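Local structure of tRNA (Adenine(22)-N(1))-methyltransferase (Mycoplasma capricolum subsp. capricolum, 6QE6) at residues S132-C137 with R146-S151. The protein probably methylates N1 of adenine 22 in tRNA, and binds S-adenosyl-L-homocysteine, the product left by its methyl-donor cofactor. Numbering follows the deposited sequence.
Sequences SNYIIC and RLWAVS
Tyr134 and Trp148 join strand 133-138 to helix 143-151 in the Rossmann-like fold of a class I methyltransferase, whose central sheet here has the strand order 3-2-1-4-5-7-6. The contact is aromatic: an offset edge-to-face pair, with the edge of Trp148 turned toward the face of Tyr134. The planes stand at 83° and the tyrosine ring centre lies 6.0 Å from that of the six-membered indole ring. Strand and helix are well separated, Tyr134 CA being 10.3 Å from Ala149 CA, and two long flat side chains suit such a gap. Trp148 has CG anti to its backbone N (chi1 -177°), which carries the indole out from the helix toward the sheet.

Both side chains are buried, with neighbours that are largely apolar or aromatic. Leu124 of helix 117-124 touches both side chains, Leu121 of the same helix adds to the cover of Trp148, and Tyr154 meets the indole edge-to-face.

Tyrosine suits its buried place because its polar end is satisfied as well: OH is hydrogen-bonded to Asp127, while the ring packs against the indole. The cofactor product lies about 12 Å from the Tyr134 side chain. Between the two rings the closest approach is 4.0 Å, from Tyr134 CE2 to Trp148 CH2.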
loop_
_atom_site.group_PDB
_atom_site.type_symbol
_atom_site.label_atom_id
_atom_site.label_comp_id
_atom_site.label_asym_id
_atom_site.label_seq_id
_atom_site.Cartn_x
_atom_site.Cartn_y
_atom_site.Cartn_z
ATOM N N SER A 132 -1.873 -10.101 10.744
ATOM C CA SER A 132 -0.498 -9.938 11.205
ATOM C C SER A 132 0.311 -8.919 10.411
ATOM O O SER A 132 1.216 -8.312 10.979
ATOM C CB SER A 132 0.240 -11.285 11.177
ATOM O OG SER A 132 -0.031 -12.021 12.354
ATOM N N ASN A 133 0.048 -8.745 9.115
ATOM C CA ASN A 133 0.874 -7.893 8.271
ATOM C C ASN A 133 0.022 -7.283 7.173
ATOM O O ASN A 133 -0.933 -7.895 6.700
ATOM C CB ASN A 133 2.019 -8.631 7.580
ATOM C CG ASN A 133 2.924 -9.333 8.533
ATOM O OD1 ASN A 133 3.847 -8.735 9.091
ATOM N ND2 ASN A 133 2.688 -10.627 8.714
ATOM N N TYR A 134 0.389 -6.075 6.767
ATOM C CA TYR A 134 -0.190 -5.442 5.601
ATOM C C TYR A 134 0.895 -5.279 4.559
ATOM O O TYR A 134 2.037 -4.942 4.889
ATOM C CB TYR A 134 -0.787 -4.074 5.927
ATOM C CG TYR A 134 -2.011 -4.155 6.793
ATOM C CD1 TYR A 134 -3.269 -4.334 6.227
ATOM C CD2 TYR A 134 -1.911 -4.071 8.181
ATOM C CE1 TYR A 134 -4.388 -4.422 7.010
ATOM C CE2 TYR A 134 -3.031 -4.152 8.971
ATOM C CZ TYR A 134 -4.264 -4.326 8.387
ATOM O OH TYR A 134 -5.385 -4.403 9.177
ATOM N N ILE A 135 0.538 -5.526 3.308
ATOM C CA ILE A 135 1.278 -4.981 2.182
ATOM C C ILE A 135 0.324 -4.074 1.427
ATOM O O ILE A 135 -0.709 -4.530 0.922
ATOM C CB ILE A 135 1.847 -6.072 1.269
ATOM C CG1 ILE A 135 2.667 -7.068 2.098
ATOM C CG2 ILE A 135 2.658 -5.427 0.128
ATOM C CD1 ILE A 135 3.054 -8.283 1.333
ATOM N N ILE A 136 0.667 -2.796 1.350
ATOM C CA ILE A 136 -0.161 -1.800 0.692
ATOM C C ILE A 136 0.589 -1.235 -0.511
ATOM O O ILE A 136 1.792 -0.962 -0.444
ATOM C CB ILE A 136 -0.562 -0.698 1.686
ATOM C CG1 ILE A 136 -1.515 -1.303 2.731
ATOM C CG2 ILE A 136 -1.149 0.501 0.954
ATOM C CD1 ILE A 136 -1.345 -0.741 4.123
ATOM N N CYS A 137 -0.123 -1.096 -1.624
ATOM C CA CYS A 137 0.386 -0.459 -2.836
ATOM C C CYS A 137 -0.565 0.693 -3.158
ATOM O O CYS A 137 -1.512 0.537 -3.931
ATOM C CB CYS A 137 0.494 -1.470 -3.994
ATOM S SG CYS A 137 1.260 -0.789 -5.475
ATOM N N ARG A 146 2.115 5.965 7.124
ATOM C CA ARG A 146 3.288 5.819 7.972
ATOM C C ARG A 146 3.002 6.340 9.380
ATOM O O ARG A 146 3.429 5.739 10.373
ATOM C CB ARG A 146 4.484 6.531 7.330
ATOM C CG ARG A 146 5.082 5.757 6.138
ATOM C CD ARG A 146 6.413 6.324 5.611
ATOM N NE ARG A 146 6.146 7.570 4.931
ATOM C CZ ARG A 146 6.207 7.764 3.617
ATOM N NH1 ARG A 146 6.579 6.801 2.783
ATOM N NH2 ARG A 146 5.907 8.960 3.151
ATOM N N LEU A 147 2.257 7.444 9.478
ATOM C CA LEU A 147 1.823 7.963 10.769
ATOM C C LEU A 147 0.993 6.931 11.512
ATOM O O LEU A 147 1.151 6.737 12.723
ATOM C CB LEU A 147 1.001 9.233 10.546
ATOM C CG LEU A 147 1.032 10.415 11.516
ATOM C CD1 LEU A 147 2.379 10.543 12.229
ATOM C CD2 LEU A 147 0.730 11.689 10.719
ATOM N N TRP A 148 0.090 6.274 10.791
ATOM C CA TRP A 148 -0.698 5.199 11.359
ATOM C C TRP A 148 0.197 4.100 11.920
ATOM O O TRP A 148 0.050 3.703 13.083
ATOM C CB TRP A 148 -1.638 4.649 10.295
ATOM C CG TRP A 148 -2.523 3.590 10.812
ATOM C CD1 TRP A 148 -3.676 3.761 11.520
ATOM C CD2 TRP A 148 -2.337 2.177 10.673
ATOM N NE1 TRP A 148 -4.222 2.537 11.831
ATOM C CE2 TRP A 148 -3.419 1.547 11.325
ATOM C CE3 TRP A 148 -1.364 1.381 10.065
ATOM C CZ2 TRP A 148 -3.566 0.151 11.366
ATOM C CZ3 TRP A 148 -1.506 -0.003 10.115
ATOM C CH2 TRP A 148 -2.602 -0.601 10.767
ATOM N N ALA A 149 1.146 3.608 11.117
ATOM C CA ALA A 149 2.055 2.576 11.614
ATOM C C ALA A 149 2.819 3.064 12.836
ATOM O O ALA A 149 2.927 2.349 13.831
ATOM C CB ALA A 149 3.035 2.127 10.527
ATOM N N VAL A 150 3.355 4.281 12.779
ATOM C CA VAL A 150 4.171 4.778 13.886
ATOM C C VAL A 150 3.331 4.933 15.151
ATOM O O VAL A 150 3.721 4.489 16.238
ATOM C CB VAL A 150 4.847 6.102 13.491
ATOM C CG1 VAL A 150 5.511 6.750 14.719
ATOM C CG2 VAL A 150 5.869 5.850 12.385
ATOM N N SER A 151 2.164 5.562 15.030
ATOM C CA SER A 151 1.352 5.842 16.198
ATOM C C SER A 151 0.817 4.578 16.856
ATOM O O SER A 151 0.457 4.625 18.038
ATOM C CB SER A 151 0.194 6.763 15.818
ATOM O OG SER A 151 -0.732 6.074 15.000
#